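Local atomic coordinates of IroE protein (Escherichia coli, PDB entry 2GZS), a protein that hydrolyses the trilactone siderophore enterobactin and its glucosylated forms, preferring the iron-free compounds and tending to cut the ring once to give linear trimers. Residues L66-P72 and L259-E265; F10-T16 and V29-N35. All blocks are in the same frame, centred on the assembly; numbering follows the deposited sequence.

Interaction 1 (L66-P72 and L259-E265); sequences LSEKTPP and LLDISGE
Leu-66 and Pro-72, at the two ends of the segment that leads from helix 60-66 to strand 73-79, both press on the last turn of helix 247-262, which closes in a Schellman motif; the contact thus joins the loop between helix 60-66 and strand 73-79 to the C-terminal end of helix 247-262 in an alpha/beta-hydrolase fold. Leu-66 touches through a single branch. Its CD2 methyl lies 3.5 Å from Leu-259 O, against the backbone of the turn, and meets the CD2 methyl of Leu-260 at 3.9 Å. Pro-72 turns one side of its ring to the helix: CB and CG rest on Ile-262 CG2, CD faces Ser-263 CB, and CG meets Leu-259 CD2 at 3.9 Å, the ring and the leucine side chain crossing at about a right angle. Between these apolar ends the backbones are joined by one hydrogen bond, from Thr-70 N to Ser-263 O (2.9 Å, 158° at the hydrogen), with the donor in the carbonyl plane. Ser-263 itself turns back into its helix. With OG held between the backbone N and the carbonyl carbon (chi1 82°), the buried hydroxyl donates to Leu-260 O at 2.7 Å, while Glu-265 N grips that oxygen from the opposite face of its plane. Gly-264 ends the helical run with a positive phi of 104°, where a CB would jam against the preceding carbonyl oxygen. Lys-69, bent at chi2 and chi4, lays CD and CE over the Glu-265 backbone near CA. NZ makes no direct salt bridge with Glu-265, staying 4.5 Å from OE1, and the other carboxylate oxygen, OE2, is bound by Gln-257. A water spans the interval, accepting from Lys-69 NZ at 2.8 Å and donating to Glu-265 OE1 at 2.7 Å.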
loop_
_atom_site.group_PDB
_atom_site.type_symbol
_atom_site.label_atom_id
_atom_site.label_comp_id
_atom_site.label_asym_id
_atom_site.label_seq_id
_atom_site.Cartn_x
_atom_site.Cartn_y
_atom_site.Cartn_z
ATOM N N LEU A 66 -3.992 6.941 16.056
ATOM C CA LEU A 66 -2.621 7.025 15.571
ATOM C C LEU A 66 -1.721 7.945 16.370
ATOM O O LEU A 66 -0.544 7.704 16.570
ATOM C CB LEU A 66 -2.614 7.508 14.096
ATOM C CG LEU A 66 -3.288 6.546 13.096
ATOM C CD1 LEU A 66 -3.241 7.198 11.709
ATOM C CD2 LEU A 66 -2.661 5.179 13.017
ATOM N N SER A 67 -2.422 9.016 16.809
ATOM C CA SER A 67 -1.647 10.018 17.565
ATOM C C SER A 67 -1.358 9.549 18.982
ATOM O O SER A 67 -0.650 10.206 19.754
ATOM C CB SER A 67 -2.487 11.299 17.545
ATOM O OG SER A 67 -2.710 11.810 16.259
ATOM N N GLU A 68 -1.877 8.398 19.429
ATOM C CA GLU A 68 -1.544 7.885 20.765
ATOM C C GLU A 68 -0.161 7.295 20.785
ATOM O O GLU A 68 0.497 7.132 21.807
ATOM C CB GLU A 68 -2.530 6.781 21.224
ATOM C CG GLU A 68 -3.965 7.230 21.505
ATOM C CD GLU A 68 -4.152 8.178 22.675
ATOM O OE1 GLU A 68 -3.542 7.926 23.738
ATOM O OE2 GLU A 68 -4.895 9.169 22.558
ATOM N N LYS A 69 0.336 6.863 19.627
ATOM C CA LYS A 69 1.634 6.250 19.481
ATOM C C LYS A 69 2.481 7.171 18.629
ATOM O O LYS A 69 2.569 8.359 19.001
ATOM C CB LYS A 69 1.485 4.815 18.923
ATOM C CG LYS A 69 0.943 3.941 20.068
ATOM C CD LYS A 69 -0.054 2.891 19.616
ATOM C CE LYS A 69 -0.282 1.792 20.643
ATOM N NZ LYS A 69 -1.648 1.657 21.221
ATOM N N THR A 70 3.086 6.745 17.559
ATOM C CA THR A 70 3.868 7.594 16.670
ATOM C C THR A 70 3.104 7.849 15.370
ATOM O O THR A 70 3.244 7.033 14.457
ATOM C CB THR A 70 5.205 6.903 16.364
ATOM O OG1 THR A 70 5.869 6.660 17.628
ATOM C CG2 THR A 70 6.154 7.798 15.585
ATOM N N PRO A 71 2.280 8.856 15.234
ATOM C CA PRO A 71 1.410 8.999 14.049
ATOM C C PRO A 71 2.281 9.142 12.824
ATOM O O PRO A 71 3.293 9.840 12.747
ATOM C CB PRO A 71 0.523 10.227 14.321
ATOM C CG PRO A 71 1.333 11.025 15.298
ATOM C CD PRO A 71 2.028 9.991 16.179
ATOM N N PRO A 72 1.872 8.413 11.759
ATOM C CA PRO A 72 2.639 8.506 10.516
ATOM C C PRO A 72 2.191 9.624 9.592
ATOM O O PRO A 72 1.022 10.018 9.638
ATOM C CB PRO A 72 2.301 7.121 9.845
ATOM C CG PRO A 72 0.874 6.920 10.277
ATOM C CD PRO A 72 0.783 7.405 11.697
ATOM N N LEU A 259 -2.054 1.289 9.077
ATOM C CA LEU A 259 -1.626 2.572 9.723
ATOM C C LEU A 259 -1.304 2.365 11.194
ATOM O O LEU A 259 -0.339 2.874 11.747
ATOM C CB LEU A 259 -2.743 3.580 9.506
ATOM C CG LEU A 259 -2.847 4.179 8.123
ATOM C CD1 LEU A 259 -4.171 4.887 7.862
ATOM C CD2 LEU A 259 -1.672 5.187 7.910
ATOM N N LEU A 260 -2.171 1.629 11.883
ATOM C CA LEU A 260 -1.939 1.435 13.334
ATOM C C LEU A 260 -0.639 0.717 13.591
ATOM O O LEU A 260 0.151 1.004 14.515
ATOM C CB LEU A 260 -3.134 0.687 13.941
ATOM C CG LEU A 260 -4.407 1.516 14.027
ATOM C CD1 LEU A 260 -5.616 0.604 14.191
ATOM C CD2 LEU A 260 -4.383 2.502 15.201
ATOM N N ASP A 261 -0.341 -0.302 12.746
ATOM C CA ASP A 261 0.901 -1.030 12.908
ATOM C C ASP A 261 2.128 -0.128 12.694
ATOM O O ASP A 261 3.070 -0.202 13.494
ATOM C CB ASP A 261 0.863 -2.233 11.935
ATOM C CG ASP A 261 2.002 -3.201 12.162
ATOM O OD1 ASP A 261 2.258 -3.772 13.251
ATOM O OD2 ASP A 261 2.793 -3.423 11.238
ATOM N N ILE A 262 2.094 0.688 11.608
ATOM C CA ILE A 262 3.304 1.491 11.340
ATOM C C ILE A 262 3.416 2.621 12.404
ATOM O O ILE A 262 4.563 3.066 12.571
ATOM C CB ILE A 262 3.310 1.998 9.888
ATOM C CG1 ILE A 262 4.759 2.153 9.364
ATOM C CG2 ILE A 262 2.479 3.258 9.701
ATOM C CD1 ILE A 262 4.709 2.604 7.914
ATOM N N SER A 263 2.328 2.973 13.034
ATOM C CA SER A 263 2.412 3.977 14.141
ATOM C C SER A 263 3.033 3.346 15.366
ATOM O O SER A 263 3.277 4.105 16.338
ATOM C CB SER A 263 1.014 4.480 14.452
ATOM O OG SER A 263 0.311 3.580 15.318
ATOM N N GLY A 264 3.308 2.045 15.449
ATOM C CA GLY A 264 3.880 1.462 16.649
ATOM C C GLY A 264 2.992 0.666 17.559
ATOM O O GLY A 264 3.392 0.274 18.699
ATOM N N GLU A 265 1.770 0.334 17.100
ATOM C CA GLU A 265 0.884 -0.423 17.998
ATOM C C GLU A 265 1.466 -1.760 18.402
ATOM O O GLU A 265 1.363 -2.123 19.595
ATOM C CB GLU A 265 -0.459 -0.588 17.266
ATOM C CG GLU A 265 -1.553 -1.184 18.119
ATOM C CD GLU A 265 -2.887 -1.149 17.406
ATOM O OE1 GLU A 265 -3.619 -0.182 17.568
ATOM O OE2 GLU A 265 -3.219 -2.183 16.729
HETATM O O HOH W 1 -2.873 2.129 18.802
#

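Interaction 2 (F10-T16 and V29-N35); sequences FYHFSAT and VWTAVPN
Tyr-11 presents one ring face to Pro-34, whose CA stands over the centre in a CH-pi contact (3.9 Å from the ring centroid, 13° off the normal). The edge of the same ring runs in plane to the carbonyl carbon of Ala-32, and its CD2 also touches Ala-32 CB at 3.6 Å. His-12 is likewise covered on one face, by Val-33 CB, 3.8 Å from the ring centroid. At its edge ND1 donates to Asn-35 OD1 at 2.6 Å; the oxygen lies in the ring plane, and imidazole and amide are nearly coplanar, which restrains the rotation of both. CG of His-12 sits between its backbone N and carbonyl carbon (chi1 50°), a setting that stands the ring alongside Val-33. Phe-13 CE1 packs on the Ala-32 methyl at 3.4 Å, and Ala-15 CB makes an off-centre CH-pi contact with the five-membered ring of Trp-30, approaching it obliquely. Paired backbone bonds at His-12/Val-33, Ser-14/Thr-31 and Thr-16/Val-29 complete this antiparallel hairpin. An alanine at Tyr-11 removes both ring and hydroxyl, which would probably open a gap beside Pro-34 and Ala-32 and leave Pro-72 O without its hydrogen-bond partner. Strand 11-19 is outermost in the sheet, whereas strand 26-34 bonds onward to strand 73-79 through Trp-30 and Ala-32; Phe-10 and Tyr-11 rest on helix 60-66, Val-29 and Thr-31 on helix 117-132.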
loop_
_atom_site.group_PDB
_atom_site.type_symbol
_atom_site.label_atom_id
_atom_site.label_comp_id
_atom_site.label_asym_id
_atom_site.label_seq_id
_atom_site.Cartn_x
_atom_site.Cartn_y
_atom_site.Cartn_z
ATOM N N PHE A 10 -5.910 16.762 14.357
ATOM C CA PHE A 10 -4.790 15.897 14.577
ATOM C C PHE A 10 -3.707 15.943 13.468
ATOM O O PHE A 10 -2.588 15.579 13.708
ATOM C CB PHE A 10 -5.355 14.445 14.661
ATOM C CG PHE A 10 -6.138 14.206 15.978
ATOM C CD1 PHE A 10 -5.457 14.118 17.159
ATOM C CD2 PHE A 10 -7.521 14.111 15.884
ATOM C CE1 PHE A 10 -6.198 13.893 18.332
ATOM C CE2 PHE A 10 -8.271 13.904 17.038
ATOM C CZ PHE A 10 -7.576 13.844 18.221
ATOM N N TYR A 11 -4.132 16.390 12.295
ATOM C CA TYR A 11 -3.328 16.278 11.067
ATOM C C TYR A 11 -3.665 17.433 10.130
ATOM O O TYR A 11 -4.756 17.967 10.135
ATOM C CB TYR A 11 -3.704 14.997 10.288
ATOM C CG TYR A 11 -2.991 13.728 10.567
ATOM C CD1 TYR A 11 -3.234 12.977 11.722
ATOM C CD2 TYR A 11 -2.016 13.220 9.691
ATOM C CE1 TYR A 11 -2.606 11.791 12.064
ATOM C CE2 TYR A 11 -1.381 12.026 10.023
ATOM C CZ TYR A 11 -1.657 11.297 11.172
ATOM O OH TYR A 11 -1.018 10.121 11.488
ATOM N N HIS A 12 -2.714 17.841 9.293
ATOM C CA HIS A 12 -2.966 18.828 8.248
ATOM C C HIS A 12 -2.683 18.184 6.882
ATOM O O HIS A 12 -1.870 17.303 6.777
ATOM C CB HIS A 12 -2.090 20.077 8.363
ATOM C CG HIS A 12 -0.623 19.986 8.524
ATOM N ND1 HIS A 12 -0.000 19.581 9.667
ATOM C CD2 HIS A 12 0.393 20.265 7.653
ATOM C CE1 HIS A 12 1.322 19.603 9.568
ATOM N NE2 HIS A 12 1.546 20.012 8.334
ATOM N N PHE A 13 -3.354 18.696 5.894
ATOM C CA PHE A 13 -3.343 17.999 4.598
ATOM C C PHE A 13 -2.950 18.920 3.470
ATOM O O PHE A 13 -3.251 20.098 3.474
ATOM C CB PHE A 13 -4.777 17.566 4.304
ATOM C CG PHE A 13 -5.338 16.607 5.308
ATOM C CD1 PHE A 13 -5.282 15.257 5.067
ATOM C CD2 PHE A 13 -5.904 17.115 6.493
ATOM C CE1 PHE A 13 -5.809 14.396 6.014
ATOM C CE2 PHE A 13 -6.424 16.228 7.420
ATOM C CZ PHE A 13 -6.363 14.877 7.188
ATOM N N SER A 14 -2.317 18.322 2.453
ATOM C CA SER A 14 -2.175 19.062 1.206
ATOM C C SER A 14 -2.429 18.111 0.050
ATOM O O SER A 14 -2.445 16.881 0.285
ATOM C CB SER A 14 -0.810 19.757 1.175
ATOM O OG SER A 14 0.204 18.822 1.367
ATOM N N ALA A 15 -2.696 18.603 -1.148
ATOM C CA ALA A 15 -2.955 17.699 -2.286
ATOM C C ALA A 15 -2.056 18.123 -3.448
ATOM O O ALA A 15 -1.808 19.315 -3.599
ATOM C CB ALA A 15 -4.408 17.679 -2.727
ATOM N N THR A 16 -1.514 17.183 -4.214
ATOM C CA THR A 16 -0.665 17.477 -5.367
ATOM C C THR A 16 -1.147 16.580 -6.519
ATOM O O THR A 16 -1.884 15.610 -6.342
ATOM C CB THR A 16 0.813 17.221 -5.136
ATOM O OG1 THR A 16 1.136 15.868 -4.836
ATOM C CG2 THR A 16 1.205 17.935 -3.832
ATOM N N VAL A 29 -2.795 13.234 -5.198
ATOM C CA VAL A 29 -2.050 12.639 -4.096
ATOM C C VAL A 29 -2.258 13.543 -2.871
ATOM O O VAL A 29 -1.945 14.747 -2.927
ATOM C CB VAL A 29 -0.559 12.498 -4.417
ATOM C CG1 VAL A 29 0.218 11.954 -3.208
ATOM C CG2 VAL A 29 -0.455 11.613 -5.669
ATOM N N TRP A 30 -2.788 12.942 -1.817
ATOM C CA TRP A 30 -2.986 13.691 -0.575
ATOM C C TRP A 30 -1.885 13.293 0.402
ATOM O O TRP A 30 -1.552 12.110 0.602
ATOM C CB TRP A 30 -4.317 13.408 0.092
ATOM C CG TRP A 30 -5.514 13.866 -0.647
ATOM C CD1 TRP A 30 -6.149 15.070 -0.441
ATOM C CD2 TRP A 30 -6.255 13.196 -1.683
ATOM N NE1 TRP A 30 -7.232 15.170 -1.293
ATOM C CE2 TRP A 30 -7.305 14.022 -2.064
ATOM C CE3 TRP A 30 -6.062 11.931 -2.303
ATOM C CZ2 TRP A 30 -8.210 13.663 -3.040
ATOM C CZ3 TRP A 30 -6.981 11.578 -3.298
ATOM C CH2 TRP A 30 -8.024 12.433 -3.662
ATOM N N THR A 31 -1.274 14.298 1.024
ATOM C CA THR A 31 -0.304 14.077 2.080
ATOM C C THR A 31 -0.879 14.565 3.411
ATOM O O THR A 31 -1.242 15.755 3.505
ATOM C CB THR A 31 1.039 14.755 1.778
ATOM O OG1 THR A 31 1.535 14.246 0.522
ATOM C CG2 THR A 31 2.100 14.365 2.795
ATOM N N ALA A 32 -1.024 13.710 4.400
ATOM C CA ALA A 32 -1.538 14.011 5.714
ATOM C C ALA A 32 -0.362 13.979 6.671
ATOM O O ALA A 32 0.265 12.954 6.868
ATOM C CB ALA A 32 -2.647 13.035 6.159
ATOM N N VAL A 33 -0.044 15.147 7.295
ATOM C CA VAL A 33 1.105 15.264 8.190
ATOM C C VAL A 33 0.581 15.433 9.623
ATOM O O VAL A 33 -0.318 16.281 9.796
ATOM C CB VAL A 33 1.976 16.480 7.837
ATOM C CG1 VAL A 33 3.120 16.623 8.802
ATOM C CG2 VAL A 33 2.547 16.394 6.401
ATOM N N PRO A 34 1.074 14.698 10.585
ATOM C CA PRO A 34 0.587 14.855 11.969
ATOM C C PRO A 34 0.841 16.287 12.479
ATOM O O PRO A 34 1.819 16.917 12.105
ATOM C CB PRO A 34 1.420 13.868 12.743
ATOM C CG PRO A 34 1.853 12.826 11.714
ATOM C CD PRO A 34 2.124 13.648 10.480
ATOM N N ASN A 35 -0.094 16.743 13.303
ATOM C CA ASN A 35 0.116 18.044 13.961
ATOM C C ASN A 35 0.874 17.885 15.239
ATOM O O ASN A 35 1.229 18.904 15.833
ATOM C CB ASN A 35 -1.252 18.676 14.233
ATOM C CG ASN A 35 -1.856 19.254 12.993
ATOM O OD1 ASN A 35 -1.220 19.250 11.916
ATOM N ND2 ASN A 35 -3.056 19.819 13.057
HETATM O O HOH W 2 0.288 15.858 -1.510
HETATM O O HOH W 3 0.337 18.336 4.209
#

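In the fold
The centres of interactions 1 and 2 lie about 15 Å apart, and the two meet directly at the prolines of segment 66-72. Tyr-11 OH probably donates to Pro-72 O, 2.8 Å away, and packs against Pro-71 CB; Pro-34 CG comes within 3.5 Å of Pro-71 O. The edge hairpin is thereby tied to the same loop that meets the end of helix 247-262. Neither contact lies at the diisopropyl phosphonate pocket, which includes the active-site residues Ser-149 and His-247. Interaction 1 is nevertheless connected to it along the chain, since His-247 begins the helix whose far end packs on residues 66-72.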